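Local structure of DNA repair protein RAD7 (Saccharomyces cerevisiae, 5ZB2) at residues 61-64 / 65-69; 119-122 / 123-127; 111-115 / 116-120. The protein takes part in global genome nucleotide excision repair with RAD16 and ABF1 and binds ELC1, the chain here being its C-terminal, leucine-rich repeat part. All coordinates share one frame; numbering follows the deposited sequence.

Interaction 1 (61-64 / 65-69). With 9FO (3,6,9,12,15,18,21,24,27,30,33,36,39,42,45,48,51,54,57-nonadecaoxanonapentacontane-1,59-diol), chain K.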
ATOM      1  N   ARG A  61      19.179  -9.463  10.432  1.00 45.48           N
ATOM      2  CA  ARG A  61      17.889  -9.793   9.820  1.00 49.76           C
ATOM      3  C   ARG A  61      16.763  -8.987  10.462  1.00 45.54           C
ATOM      4  O   ARG A  61      15.635  -9.463  10.613  1.00 47.36           O
ATOM      5  CB  ARG A  61      17.602 -11.294   9.917  1.00 57.20           C
ATOM      6  CG  ARG A  61      18.596 -12.166   9.169  1.00 60.40           C
ATOM      7  CD  ARG A  61      18.354 -13.651   9.416  1.00 89.51           C
ATOM      8  NE  ARG A  61      17.106 -14.140   8.823  1.00109.78           N
ATOM      9  CZ  ARG A  61      15.963 -14.324   9.484  1.00101.29           C
ATOM     10  NH1 ARG A  61      15.872 -14.061  10.782  1.00103.30           N
ATOM     11  NH2 ARG A  61      14.897 -14.778   8.839  1.00 83.19           N
ATOM     12  N   ALA A  62      17.075  -7.747  10.839  1.00 42.22           N
ATOM     13  CA  ALA A  62      16.150  -6.897  11.575  1.00 42.14           C
ATOM     14  C   ALA A  62      15.631  -5.733  10.742  1.00 40.72           C
ATOM     15  O   ALA A  62      14.973  -4.842  11.287  1.00 40.81           O
ATOM     16  CB  ALA A  62      16.818  -6.370  12.846  1.00 42.60           C
ATOM     17  N   LEU A  63      15.917  -5.707   9.445  1.00 40.51           N
ATOM     18  CA  LEU A  63      15.371  -4.687   8.561  1.00 38.95           C
ATOM     19  C   LEU A  63      14.033  -5.177   8.017  1.00 37.16           C
ATOM     20  O   LEU A  63      13.967  -6.224   7.361  1.00 35.04           O
ATOM     21  CB  LEU A  63      16.344  -4.374   7.428  1.00 37.27           C
ATOM     22  CG  LEU A  63      16.040  -3.123   6.600  1.00 38.20           C
ATOM     23  CD1 LEU A  63      16.087  -1.857   7.450  1.00 38.37           C
ATOM     24  CD2 LEU A  63      17.012  -3.010   5.436  1.00 37.27           C
ATOM     25  N   ASN A  64      12.969  -4.433   8.310  1.00 37.94           N
ATOM     26  CA  ASN A  64      11.624  -4.814   7.902  1.00 38.79           C
ATOM     27  C   ASN A  64      10.771  -3.552   7.851  1.00 37.82           C
ATOM     28  O   ASN A  64      11.265  -2.438   8.048  1.00 36.57           O
ATOM     29  CB  ASN A  64      11.052  -5.877   8.849  1.00 38.45           C
ATOM     30  CG  ASN A  64      11.003  -5.412  10.295  1.00 40.41           C
ATOM     31  OD1 ASN A  64      10.648  -4.269  10.583  1.00 39.25           O
ATOM     32  ND2 ASN A  64      11.366  -6.301  11.213  1.00 41.22           N
ATOM     33  N   ASP A  65       9.475  -3.729   7.570  1.00 39.97           N
ATOM     34  CA  ASP A  65       8.595  -2.570   7.428  1.00 42.08           C
ATOM     35  C   ASP A  65       8.512  -1.767   8.719  1.00 43.66           C
ATOM     36  O   ASP A  65       8.276  -0.552   8.684  1.00 41.91           O
ATOM     37  CB  ASP A  65       7.194  -3.008   7.003  1.00 45.50           C
ATOM     38  CG  ASP A  65       7.128  -3.463   5.554  1.00 39.49           C
ATOM     39  OD1 ASP A  65       8.145  -3.350   4.831  1.00 37.57           O
ATOM     40  OD2 ASP A  65       6.042  -3.923   5.133  1.00 37.48           O
ATOM     41  N   HIS A  66       8.691  -2.428   9.862  1.00 42.63           N
ATOM     42  CA  HIS A  66       8.614  -1.753  11.153  1.00 44.79           C
ATOM     43  C   HIS A  66       9.832  -0.858  11.367  1.00 43.39           C
ATOM     44  O   HIS A  66       9.702   0.357  11.561  1.00 42.06           O
ATOM     45  CB  HIS A  66       8.495  -2.808  12.260  1.00 47.13           C
ATOM     46  CG  HIS A  66       8.104  -2.263  13.598  1.00 49.58           C
ATOM     47  ND1 HIS A  66       6.927  -1.577  13.811  1.00 54.93           N
ATOM     48  CD2 HIS A  66       8.721  -2.335  14.803  1.00 48.16           C
ATOM     49  CE1 HIS A  66       6.845  -1.233  15.085  1.00 49.80           C
ATOM     50  NE2 HIS A  66       7.921  -1.680  15.708  1.00 47.99           N
ATOM     51  N   THR A  67      11.031  -1.442  11.313  1.00 41.22           N
ATOM     52  CA  THR A  67      12.254  -0.673  11.513  1.00 41.45           C
ATOM     53  C   THR A  67      12.552   0.260  10.349  1.00 40.76           C
ATOM     54  O   THR A  67      13.309   1.223  10.521  1.00 38.66           O
ATOM     55  CB  THR A  67      13.439  -1.617  11.730  1.00 41.18           C
ATOM     56  OG1 THR A  67      13.535  -2.532  10.632  1.00 39.14           O
ATOM     57  CG2 THR A  67      13.266  -2.398  13.016  1.00 40.90           C
ATOM     58  N   LEU A  68      11.980  -0.005   9.171  1.00 41.41           N
ATOM     59  CA  LEU A  68      12.159   0.886   8.030  1.00 41.21           C
ATOM     60  C   LEU A  68      11.827   2.329   8.381  1.00 41.49           C
ATOM     61  O   LEU A  68      12.361   3.258   7.765  1.00 39.34           O
ATOM     62  CB  LEU A  68      11.282   0.417   6.866  1.00 41.16           C
ATOM     63  CG  LEU A  68      11.229   1.322   5.631  1.00 42.88           C
ATOM     64  CD1 LEU A  68      12.602   1.415   4.977  1.00 41.67           C
ATOM     65  CD2 LEU A  68      10.189   0.811   4.647  1.00 40.39           C
ATOM     66  N   GLN A  69      10.946   2.537   9.359  1.00 40.54           N
ATOM     67  CA  GLN A  69      10.498   3.882   9.694  1.00 42.18           C
ATOM     68  C   GLN A  69      11.615   4.738  10.269  1.00 41.12           C
ATOM     69  O   GLN A  69      11.488   5.967  10.280  1.00 41.45           O
ATOM     70  CB  GLN A  69       9.328   3.804  10.677  1.00 43.17           C
ATOM     71  CG  GLN A  69       8.089   3.163  10.072  1.00 44.69           C
ATOM     72  CD  GLN A  69       6.961   3.031  11.066  1.00 48.67           C
ATOM     73  OE1 GLN A  69       5.984   3.778  11.020  1.00 46.06           O
ATOM     74  NE2 GLN A  69       7.092   2.080  11.978  1.00 46.31           N
TER
HETATM   75  OAA 9FO K 609      -3.676   9.777  -5.551  0.50 64.89           O
HETATM   76  CAB 9FO K 609      -2.942   9.899  -4.365  0.50 59.31           C
HETATM   77  CAC 9FO K 609      -3.899  10.092  -3.189  0.50 54.69           C
HETATM   78  OAD 9FO K 609      -3.218  10.647  -2.101  0.50 55.34           O
HETATM   79  CAE 9FO K 609      -2.405   9.757  -1.396  0.50 55.15           C
HETATM   80  CAF 9FO K 609      -1.437  10.547  -0.516  0.50 56.42           C
HETATM   81  OAG 9FO K 609      -0.264   9.809  -0.331  0.50 57.49           O
HETATM   82  CAH 9FO K 609       0.623   9.861  -1.412  0.50 57.66           C
HETATM   83  CAI 9FO K 609       1.212   8.472  -1.619  0.50 55.74           C
HETATM   84  OAJ 9FO K 609       0.322   7.733  -2.401  0.50 54.91           O
HETATM   85  CAK 9FO K 609       0.202   6.389  -2.035  0.50 53.65           C
HETATM   86  CAL 9FO K 609      -1.033   5.795  -2.704  0.50 52.67           C
HETATM   87  OAM 9FO K 609      -1.751   5.033  -1.775  0.50 50.69           O
HETATM   88  CAN 9FO K 609      -3.138   5.131  -1.914  0.50 48.54           C
HETATM   89  CAO 9FO K 609      -3.613   6.430  -1.282  0.50 49.49           C
HETATM   90  OAP 9FO K 609      -4.517   6.150  -0.250  0.50 47.40           O
HETATM   91  CAQ 9FO K 609      -4.842   7.262   0.529  0.50 49.35           C
HETATM   92  CAR 9FO K 609      -3.712   7.522   1.516  0.50 51.41           C
HETATM   93  OAS 9FO K 609      -4.142   8.385   2.526  0.50 51.58           O
HETATM   94  CAT 9FO K 609      -3.149   9.257   2.988  0.50 54.41           C
HETATM   95  CAU 9FO K 609      -2.007   8.492   3.658  0.50 56.88           C
HETATM   96  OAV 9FO K 609      -0.804   8.805   3.018  0.50 58.13           O
HETATM   97  CAW 9FO K 609       0.288   8.043   3.445  0.50 58.12           C
HETATM   98  CAX 9FO K 609       1.514   8.408   2.609  0.50 58.17           C
HETATM   99  OAY 9FO K 609       1.726   7.448   1.612  0.50 55.49           O
HETATM  100  CAZ 9FO K 609       2.312   6.255   2.055  0.50 53.84           C
HETATM  101  CBA 9FO K 609       2.731   5.421   0.848  0.50 52.67           C
HETATM  102  OBB 9FO K 609       2.159   4.147   0.906  0.50 52.02           O
HETATM  103  CBC 9FO K 609       0.953   3.993   0.210  0.50 51.87           C
HETATM  104  CBD 9FO K 609       0.602   2.510   0.177  0.50 50.51           C
HETATM  105  OBE 9FO K 609      -0.014   2.161   1.379  0.50 50.57           O
HETATM  106  CBF 9FO K 609       0.451   0.953   1.901  0.50 49.66           C
HETATM  107  CBG 9FO K 609      -0.338   0.609   3.158  0.50 51.08           C
HETATM  108  OBH 9FO K 609      -0.959   1.770   3.644  0.50 51.91           O
HETATM  109  CBI 9FO K 609      -1.208   1.770   5.024  0.50 52.42           C
HETATM  110  CBJ 9FO K 609      -1.328   3.205   5.530  0.50 53.38           C
HETATM  111  OBK 9FO K 609      -0.658   3.308   6.758  0.50 55.04           O
HETATM  112  CBL 9FO K 609       0.129   4.457   6.919  0.50 56.59           C
HETATM  113  CBM 9FO K 609       1.202   4.182   7.967  0.50 58.28           C
HETATM  114  OBN 9FO K 609       2.139   5.220   7.962  0.50 59.41           O
HETATM  115  CBO 9FO K 609       3.255   4.999   7.147  0.50 57.70           C
HETATM  116  CBP 9FO K 609       4.270   4.102   7.858  0.50 55.21           C
HETATM  117  OBQ 9FO K 609       4.997   3.417   6.879  0.50 52.05           O
HETATM  118  CBR 9FO K 609       5.535   2.180   7.253  0.50 51.47           C
HETATM  119  CBS 9FO K 609       5.685   1.356   5.979  0.50 49.53           C
HETATM  120  OBT 9FO K 609       5.186   0.070   6.206  0.50 48.47           O
HETATM  121  CBU 9FO K 609       4.620  -0.541   5.082  0.50 47.27           C
HETATM  122  CBV 9FO K 609       3.677  -1.642   5.548  0.50 49.28           C
HETATM  123  OBW 9FO K 609       2.422  -1.079   5.791  0.50 51.44           O
HETATM  124  CBX 9FO K 609       1.473  -1.987   6.274  0.50 52.79           C
HETATM  125  CBY 9FO K 609       0.295  -1.226   6.876  0.50 53.82           C
HETATM  126  OBZ 9FO K 609       0.756  -0.182   7.686  0.50 54.73           O
HETATM  127  CCA 9FO K 609       0.187  -0.168   8.967  0.50 55.99           C
HETATM  128  CCB 9FO K 609       0.462   1.180   9.630  0.50 57.50           C
HETATM  129  OCC 9FO K 609       1.674   1.193  10.329  0.50 58.45           O
HETATM  130  CCD 9FO K 609       2.839   1.012   9.575  0.50 56.13           C
HETATM  131  CCE 9FO K 609       3.200  -0.471   9.627  0.50 55.75           C
HETATM  132  OCF 9FO K 609       4.542  -0.648   9.982  0.50 55.14           O
HETATM  133  CCG 9FO K 609       5.050  -1.921   9.688  0.50 54.48           C
HETATM  134  CCH 9FO K 609       4.100  -3.018  10.171  0.50 59.37           C
HETATM  135  OCI 9FO K 609       4.809  -4.213  10.348  0.50 64.70           O

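Interaction 2 (119-122 / 123-127)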
ATOM      1  N   LEU A 119       8.052   0.688 -10.073  1.00 37.53           N
ATOM      2  CA  LEU A 119       7.610   1.913 -10.735  1.00 40.86           C
ATOM      3  C   LEU A 119       7.441   3.065  -9.747  1.00 39.71           C
ATOM      4  O   LEU A 119       7.607   4.229 -10.125  1.00 40.91           O
ATOM      5  CB  LEU A 119       6.308   1.657 -11.494  1.00 43.52           C
ATOM      6  CG  LEU A 119       6.365   0.548 -12.551  1.00 45.47           C
ATOM      7  CD1 LEU A 119       5.070   0.496 -13.345  1.00 52.30           C
ATOM      8  CD2 LEU A 119       7.550   0.718 -13.492  1.00 46.05           C
ATOM      9  N   TYR A 120       7.114   2.773  -8.487  1.00 34.65           N
ATOM     10  CA  TYR A 120       7.150   3.813  -7.462  1.00 38.99           C
ATOM     11  C   TYR A 120       8.548   4.411  -7.350  1.00 39.01           C
ATOM     12  O   TYR A 120       8.714   5.634  -7.293  1.00 40.38           O
ATOM     13  CB  TYR A 120       6.712   3.240  -6.114  1.00 39.27           C
ATOM     14  CG  TYR A 120       5.267   3.480  -5.746  1.00 42.88           C
ATOM     15  CD1 TYR A 120       4.234   2.881  -6.456  1.00 44.85           C
ATOM     16  CD2 TYR A 120       4.936   4.277  -4.656  1.00 42.62           C
ATOM     17  CE1 TYR A 120       2.910   3.087  -6.105  1.00 47.30           C
ATOM     18  CE2 TYR A 120       3.618   4.488  -4.295  1.00 45.48           C
ATOM     19  CZ  TYR A 120       2.610   3.891  -5.021  1.00 48.39           C
ATOM     20  OH  TYR A 120       1.300   4.102  -4.659  1.00 48.42           O
ATOM     21  N   ILE A 121       9.571   3.552  -7.312  1.00 37.14           N
ATOM     22  CA  ILE A 121      10.950   4.021  -7.202  1.00 37.80           C
ATOM     23  C   ILE A 121      11.297   4.934  -8.373  1.00 38.07           C
ATOM     24  O   ILE A 121      11.861   6.018  -8.193  1.00 37.27           O
ATOM     25  CB  ILE A 121      11.910   2.822  -7.111  1.00 36.63           C
ATOM     26  CG1 ILE A 121      11.752   2.140  -5.756  1.00 34.78           C
ATOM     27  CG2 ILE A 121      13.365   3.249  -7.328  1.00 36.05           C
ATOM     28  CD1 ILE A 121      12.419   0.795  -5.663  1.00 36.51           C
ATOM     29  N   ALA A 122      10.967   4.505  -9.591  1.00 37.38           N
ATOM     30  CA  ALA A 122      11.322   5.284 -10.773  1.00 39.41           C
ATOM     31  C   ALA A 122      10.550   6.597 -10.854  1.00 40.96           C
ATOM     32  O   ALA A 122      11.081   7.593 -11.360  1.00 41.05           O
ATOM     33  CB  ALA A 122      11.071   4.460 -12.035  1.00 37.90           C
ATOM     34  N   GLU A 123       9.306   6.626 -10.371  1.00 42.48           N
ATOM     35  CA  GLU A 123       8.446   7.785 -10.581  1.00 43.63           C
ATOM     36  C   GLU A 123       8.379   8.732  -9.390  1.00 42.05           C
ATOM     37  O   GLU A 123       8.029   9.900  -9.577  1.00 44.84           O
ATOM     38  CB  GLU A 123       7.032   7.324 -10.944  1.00 47.57           C
ATOM     39  CG  GLU A 123       6.978   6.585 -12.277  1.00 52.59           C
ATOM     40  CD  GLU A 123       5.570   6.232 -12.713  1.00 63.32           C
ATOM     41  OE1 GLU A 123       4.709   6.000 -11.836  1.00 66.46           O
ATOM     42  OE2 GLU A 123       5.324   6.186 -13.938  1.00 65.82           O
ATOM     43  N   LYS A 124       8.713   8.276  -8.183  1.00 41.13           N
ATOM     44  CA  LYS A 124       8.619   9.117  -6.996  1.00 43.53           C
ATOM     45  C   LYS A 124       9.965   9.640  -6.517  1.00 43.30           C
ATOM     46  O   LYS A 124       9.992  10.522  -5.651  1.00 42.20           O
ATOM     47  CB  LYS A 124       7.944   8.349  -5.853  1.00 43.10           C
ATOM     48  CG  LYS A 124       6.542   7.844  -6.178  1.00 45.26           C
ATOM     49  CD  LYS A 124       5.607   8.979  -6.527  1.00 53.77           C
ATOM     50  CE  LYS A 124       4.250   8.462  -6.934  1.00 65.84           C
ATOM     51  NZ  LYS A 124       3.380   9.561  -7.442  1.00 68.04           N
ATOM     52  N   LEU A 125      11.074   9.116  -7.043  1.00 40.93           N
ATOM     53  CA  LEU A 125      12.402   9.592  -6.682  1.00 42.17           C
ATOM     54  C   LEU A 125      12.973  10.381  -7.854  1.00 42.32           C
ATOM     55  O   LEU A 125      13.736   9.832  -8.659  1.00 41.01           O
ATOM     56  CB  LEU A 125      13.318   8.423  -6.311  1.00 42.05           C
ATOM     57  CG  LEU A 125      12.854   7.571  -5.130  1.00 40.87           C
ATOM     58  CD1 LEU A 125      13.797   6.394  -4.938  1.00 41.54           C
ATOM     59  CD2 LEU A 125      12.760   8.395  -3.855  1.00 43.20           C
ATOM     60  N   PRO A 126      12.630  11.667  -7.983  1.00 44.06           N
ATOM     61  CA  PRO A 126      13.009  12.407  -9.198  1.00 45.22           C
ATOM     62  C   PRO A 126      14.504  12.615  -9.354  1.00 44.86           C
ATOM     63  O   PRO A 126      14.960  12.838 -10.483  1.00 43.24           O
ATOM     64  CB  PRO A 126      12.275  13.745  -9.036  1.00 45.69           C
ATOM     65  CG  PRO A 126      12.123  13.908  -7.559  1.00 48.45           C
ATOM     66  CD  PRO A 126      11.917  12.519  -7.016  1.00 44.92           C
ATOM     67  N   ASN A 127      15.276  12.555  -8.272  1.00 43.30           N
ATOM     68  CA  ASN A 127      16.725  12.709  -8.338  1.00 43.55           C
ATOM     69  C   ASN A 127      17.464  11.382  -8.464  1.00 43.24           C
ATOM     70  O   ASN A 127      18.699  11.375  -8.474  1.00 43.32           O
ATOM     71  CB  ASN A 127      17.235  13.444  -7.095  1.00 44.83           C
ATOM     72  CG  ASN A 127      16.644  14.830  -6.948  1.00 49.12           C
ATOM     73  OD1 ASN A 127      16.507  15.565  -7.926  1.00 46.72           O
ATOM     74  ND2 ASN A 127      16.292  15.197  -5.719  1.00 52.11           N
TER

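Interaction 3 (111-115 / 116-120)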
ATOM      1  N   GLY A 111      13.675  -9.569  -2.485  1.00 31.64           N
ATOM      2  CA  GLY A 111      12.823 -10.575  -3.103  1.00 33.47           C
ATOM      3  C   GLY A 111      11.380 -10.147  -3.298  1.00 30.98           C
ATOM      4  O   GLY A 111      10.709 -10.625  -4.218  1.00 29.99           O
ATOM      5  N   GLN A 112      10.876  -9.253  -2.448  1.00 29.39           N
ATOM      6  CA  GLN A 112       9.471  -8.858  -2.504  1.00 33.31           C
ATOM      7  C   GLN A 112       9.223  -7.640  -3.384  1.00 33.82           C
ATOM      8  O   GLN A 112       8.064  -7.262  -3.582  1.00 31.64           O
ATOM      9  CB  GLN A 112       8.941  -8.585  -1.090  1.00 33.78           C
ATOM     10  CG  GLN A 112       9.112  -9.766  -0.147  1.00 33.44           C
ATOM     11  CD  GLN A 112       8.370  -9.589   1.160  1.00 37.41           C
ATOM     12  OE1 GLN A 112       7.194  -9.221   1.174  1.00 37.11           O
ATOM     13  NE2 GLN A 112       9.053  -9.857   2.271  1.00 35.19           N
ATOM     14  N   LEU A 113      10.272  -7.023  -3.920  1.00 33.04           N
ATOM     15  CA  LEU A 113      10.093  -5.904  -4.835  1.00 35.97           C
ATOM     16  C   LEU A 113       9.325  -6.367  -6.069  1.00 33.46           C
ATOM     17  O   LEU A 113       9.770  -7.272  -6.779  1.00 34.03           O
ATOM     18  CB  LEU A 113      11.456  -5.334  -5.226  1.00 35.65           C
ATOM     19  CG  LEU A 113      11.461  -3.964  -5.909  1.00 39.76           C
ATOM     20  CD1 LEU A 113      12.807  -3.285  -5.722  1.00 47.03           C
ATOM     21  CD2 LEU A 113      11.153  -4.074  -7.388  1.00 43.33           C
ATOM     22  N   ASN A 114       8.170  -5.754  -6.320  1.00 35.70           N
ATOM     23  CA  ASN A 114       7.307  -6.158  -7.424  1.00 37.57           C
ATOM     24  C   ASN A 114       7.123  -5.002  -8.405  1.00 37.99           C
ATOM     25  O   ASN A 114       7.726  -3.932  -8.275  1.00 35.70           O
ATOM     26  CB  ASN A 114       5.956  -6.674  -6.907  1.00 36.03           C
ATOM     27  CG  ASN A 114       5.086  -5.580  -6.283  1.00 38.44           C
ATOM     28  OD1 ASN A 114       5.431  -4.394  -6.283  1.00 35.67           O
ATOM     29  ND2 ASN A 114       3.935  -5.988  -5.757  1.00 41.08           N
ATOM     30  N   HIS A 115       6.276  -5.252  -9.404  1.00 37.41           N
ATOM     31  CA  HIS A 115       6.012  -4.283 -10.462  1.00 40.91           C
ATOM     32  C   HIS A 115       5.702  -2.903  -9.889  1.00 40.99           C
ATOM     33  O   HIS A 115       6.361  -1.912 -10.221  1.00 39.00           O
ATOM     34  CB  HIS A 115       4.853  -4.797 -11.323  1.00 43.07           C
ATOM     35  CG  HIS A 115       4.443  -3.870 -12.426  1.00 52.48           C
ATOM     36  ND1 HIS A 115       4.896  -4.006 -13.721  1.00 54.00           N
ATOM     37  CD2 HIS A 115       3.594  -2.815 -12.435  1.00 61.41           C
ATOM     38  CE1 HIS A 115       4.354  -3.066 -14.477  1.00 51.73           C
ATOM     39  NE2 HIS A 115       3.561  -2.330 -13.719  1.00 53.04           N
ATOM     40  N   GLU A 116       4.698  -2.826  -9.015  1.00 40.96           N
ATOM     41  CA  GLU A 116       4.300  -1.537  -8.459  1.00 41.92           C
ATOM     42  C   GLU A 116       5.433  -0.907  -7.657  1.00 38.08           C
ATOM     43  O   GLU A 116       5.651   0.307  -7.729  1.00 37.10           O
ATOM     44  CB  GLU A 116       3.049  -1.712  -7.596  1.00 39.84           C
ATOM     45  CG  GLU A 116       2.560  -0.441  -6.925  1.00 42.63           C
ATOM     46  CD  GLU A 116       1.294  -0.666  -6.114  1.00 44.92           C
ATOM     47  OE1 GLU A 116       0.342   0.119  -6.284  1.00 46.37           O
ATOM     48  OE2 GLU A 116       1.248  -1.628  -5.312  1.00 41.36           O
ATOM     49  N   SER A 117       6.167  -1.716  -6.889  1.00 38.46           N
ATOM     50  CA  SER A 117       7.280  -1.185  -6.105  1.00 37.98           C
ATOM     51  C   SER A 117       8.339  -0.565  -7.009  1.00 35.86           C
ATOM     52  O   SER A 117       8.855   0.521  -6.720  1.00 34.91           O
ATOM     53  CB  SER A 117       7.901  -2.290  -5.249  1.00 35.06           C
ATOM     54  OG  SER A 117       6.940  -2.883  -4.401  1.00 39.34           O
ATOM     55  N   LEU A 118       8.673  -1.242  -8.109  1.00 36.39           N
ATOM     56  CA  LEU A 118       9.721  -0.751  -8.999  1.00 37.33           C
ATOM     57  C   LEU A 118       9.319   0.563  -9.658  1.00 37.74           C
ATOM     58  O   LEU A 118      10.147   1.471  -9.798  1.00 34.26           O
ATOM     59  CB  LEU A 118      10.046  -1.807 -10.056  1.00 36.77           C
ATOM     60  CG  LEU A 118      11.241  -1.527 -10.968  1.00 38.60           C
ATOM     61  CD1 LEU A 118      12.522  -1.319 -10.167  1.00 35.86           C
ATOM     62  CD2 LEU A 118      11.408  -2.662 -11.972  1.00 37.49           C
ATOM     63  N   LEU A 119       8.052   0.688 -10.073  1.00 37.53           N
ATOM     64  CA  LEU A 119       7.610   1.913 -10.735  1.00 40.86           C
ATOM     65  C   LEU A 119       7.441   3.065  -9.747  1.00 39.71           C
ATOM     66  O   LEU A 119       7.607   4.229 -10.125  1.00 40.91           O
ATOM     67  CB  LEU A 119       6.308   1.657 -11.494  1.00 43.52           C
ATOM     68  CG  LEU A 119       6.365   0.548 -12.551  1.00 45.47           C
ATOM     69  CD1 LEU A 119       5.070   0.496 -13.345  1.00 52.30           C
ATOM     70  CD2 LEU A 119       7.550   0.718 -13.492  1.00 46.05           C
ATOM     71  N   TYR A 120       7.114   2.773  -8.487  1.00 34.65           N
ATOM     72  CA  TYR A 120       7.150   3.813  -7.462  1.00 38.99           C
ATOM     73  C   TYR A 120       8.548   4.411  -7.350  1.00 39.01           C
ATOM     74  O   TYR A 120       8.714   5.634  -7.293  1.00 40.38           O
ATOM     75  CB  TYR A 120       6.712   3.240  -6.114  1.00 39.27           C
ATOM     76  CG  TYR A 120       5.267   3.480  -5.746  1.00 42.88           C
ATOM     77  CD1 TYR A 120       4.234   2.881  -6.456  1.00 44.85           C
ATOM     78  CD2 TYR A 120       4.936   4.277  -4.656  1.00 42.62           C
ATOM     79  CE1 TYR A 120       2.910   3.087  -6.105  1.00 47.30           C
ATOM     80  CE2 TYR A 120       3.618   4.488  -4.295  1.00 45.48           C
ATOM     81  CZ  TYR A 120       2.610   3.891  -5.021  1.00 48.39           C
ATOM     82  OH  TYR A 120       1.300   4.102  -4.659  1.00 48.42           O
TER
HETATM   83  O   HOH W   1       1.301  -4.058  -5.919  1.00 49.47           O

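Interaction 1 (61-64 / 65-69)
Asn64 and Thr67 both place their polar branch between backbone N and carbonyl carbon, with chi1 of 58° and 55°. This brings Asn64 OD1 over the amides of the following turn and Thr67 OG1 against Ala62 O and Asn64 N. Asn64 OD1 receives Thr67 N at 2.9 Å in a nearly straight bond, the donor tilted from the carbonyl plane. His66 N also reaches OD1, at 2.8 Å, but that bond is weak. Thr67 OG1 donates to a lone pair of Ala62 O at 2.8 Å and accepts Asn64 N at 3.1 Å. Leu68 N bonds to Asn64 O, closing the turn. A valine in place of Thr67 would probably leave Ala62 O and Asn64 N without their hydroxyl partner and hold Ala62 less firmly. Gln69 NE2 swings back to His66 O at 3.2 Å. Asp65 OD2 is held by Ser88 and touches the bound polyethylene glycol at CBV, 3.3 Å away. His66 NE2 bonds to Ser17 O of the second subunit. The turn leads from the Schellman end of helix 50-59 toward strand 78-81, at one end of the leucine-rich repeat solenoid. Ala62 packs on Leu57 of that helix, Leu63 and Leu68 on Phe81 of that strand.

Interaction 2 (119-122 / 123-127)
Leu119 O and Tyr120 O are the acceptors that carry the last turn of helix 115-124. Glu123 N bonds to Leu119 O at 2.9 Å, and Lys124 N bonds to Tyr120 O at 2.8 Å. Glu123 N also makes a weak, more bent approach to Tyr120 O. One residue later the ladder stretches. Leu125 N reaches Ile121 O only weakly, at 3.4 Å, and Leu125 is the first residue to leave helical backbone angles.

The side chains pair four residues apart. Ile121 and Leu125 lie side by side and point the same way. The CG2 branch of Ile121, anti to its backbone N, meets Leu125 CD1 at 4.0 Å. Both residues are buried, and Ile121 also packs on Leu113 and Leu128. The helix belongs to the leucine-rich repeat solenoid, where it links strand 104-108 to strand 130-134 along the chain. Helices 89-98 and 141-150 are its neighbours in the stack.

Tyr120 and Lys124 also run alongside each other, on the flank that meets helix 89-98. Lys124 CG approaches the ring obliquely, 4.2 Å from Tyr120 CD2. A bend at chi2 (-60°) turns the rest of the lysine chain, and its amino group is led away from the preceding turn. Both side chains rest on Ile97, and Tyr120 also touches the long bound polyethylene glycol.

Glu123 is extended beyond CG. Its CG lies 3.3 Å from Leu119 O, and the chain passes Ile150 of helix 141-150 on its way to a bound methoxyethoxyethanol. Ala122 packs on Phe147 and Ile150 of that same helix, while its carbonyl oxygen accepts a hydrogen bond from Arg154 NH1.

Interaction 3 (111-115 / 116-120)
Asn114 turns its amide over the first turn of helix 115-124, and its OD1 meets Ser117 N at 2.8 Å. The bond is nearly straight, and the donor stands almost in line with the side-chain C=O. CG sits between backbone N and carbonyl carbon, chi1 69°, which brings the amide back toward the helix. Ser117 OG comes to the same oxygen, also at 2.8 Å, but Phe89 O is another acceptor for its hydroxyl. A water accepts from Asn114 ND2 at 3.3 Å and lies 2.5 Å from Glu116 OE2, a short distance that makes that leg less certain. The firm partner of that carboxylate is Lys93, in a salt bridge.

His115 and Leu119 meet at a slant. Leu119 CG is over one face of the imidazole, offset toward the rim, and its CD1 is 3.2 Å from His115 NE2. The ring's ND1 is hydrogen-bonded to Thr143 of helix 141-150, which probably limits its rotation. Leu113 comes obliquely at Leu118: its CD2 touches Leu118 CB at 3.7 Å, and its CG rests on Ser117 CB. Leu118 also packs on Trp144 and Phe147 of helix 141-150. On the backbone, Leu118 N bonds to Asn114 O at 2.9 Å and Leu119 N to His115 O at 3.1 Å. Asn114, accepting Ser117 N on its side-chain oxygen, is the N-cap of helix 115-124, a helix of the leucine-rich repeat solenoid.

From the N terminus, interaction 1 comes first. It closes the turn after helix 50-59 and leads on toward strand 78-81, the outermost strand at its end of the solenoid. Interaction 3 follows strand 104-108 and opens helix 115-124. Interaction 2 closes that helix before strand 130-134. Interactions 3 and 2 overlap end to end on helix 115-124, sharing Leu119 and Tyr120; none is nested in another. They also touch where Leu113 CD1 packs on Ile121 CD1. Interaction 1 stands apart, its centre about 17 Å from that of interaction 3 and about 21 Å from that of interaction 2. Asp65, His66, Gln69 and Tyr120 all line the pocket of the long polyethylene glycol.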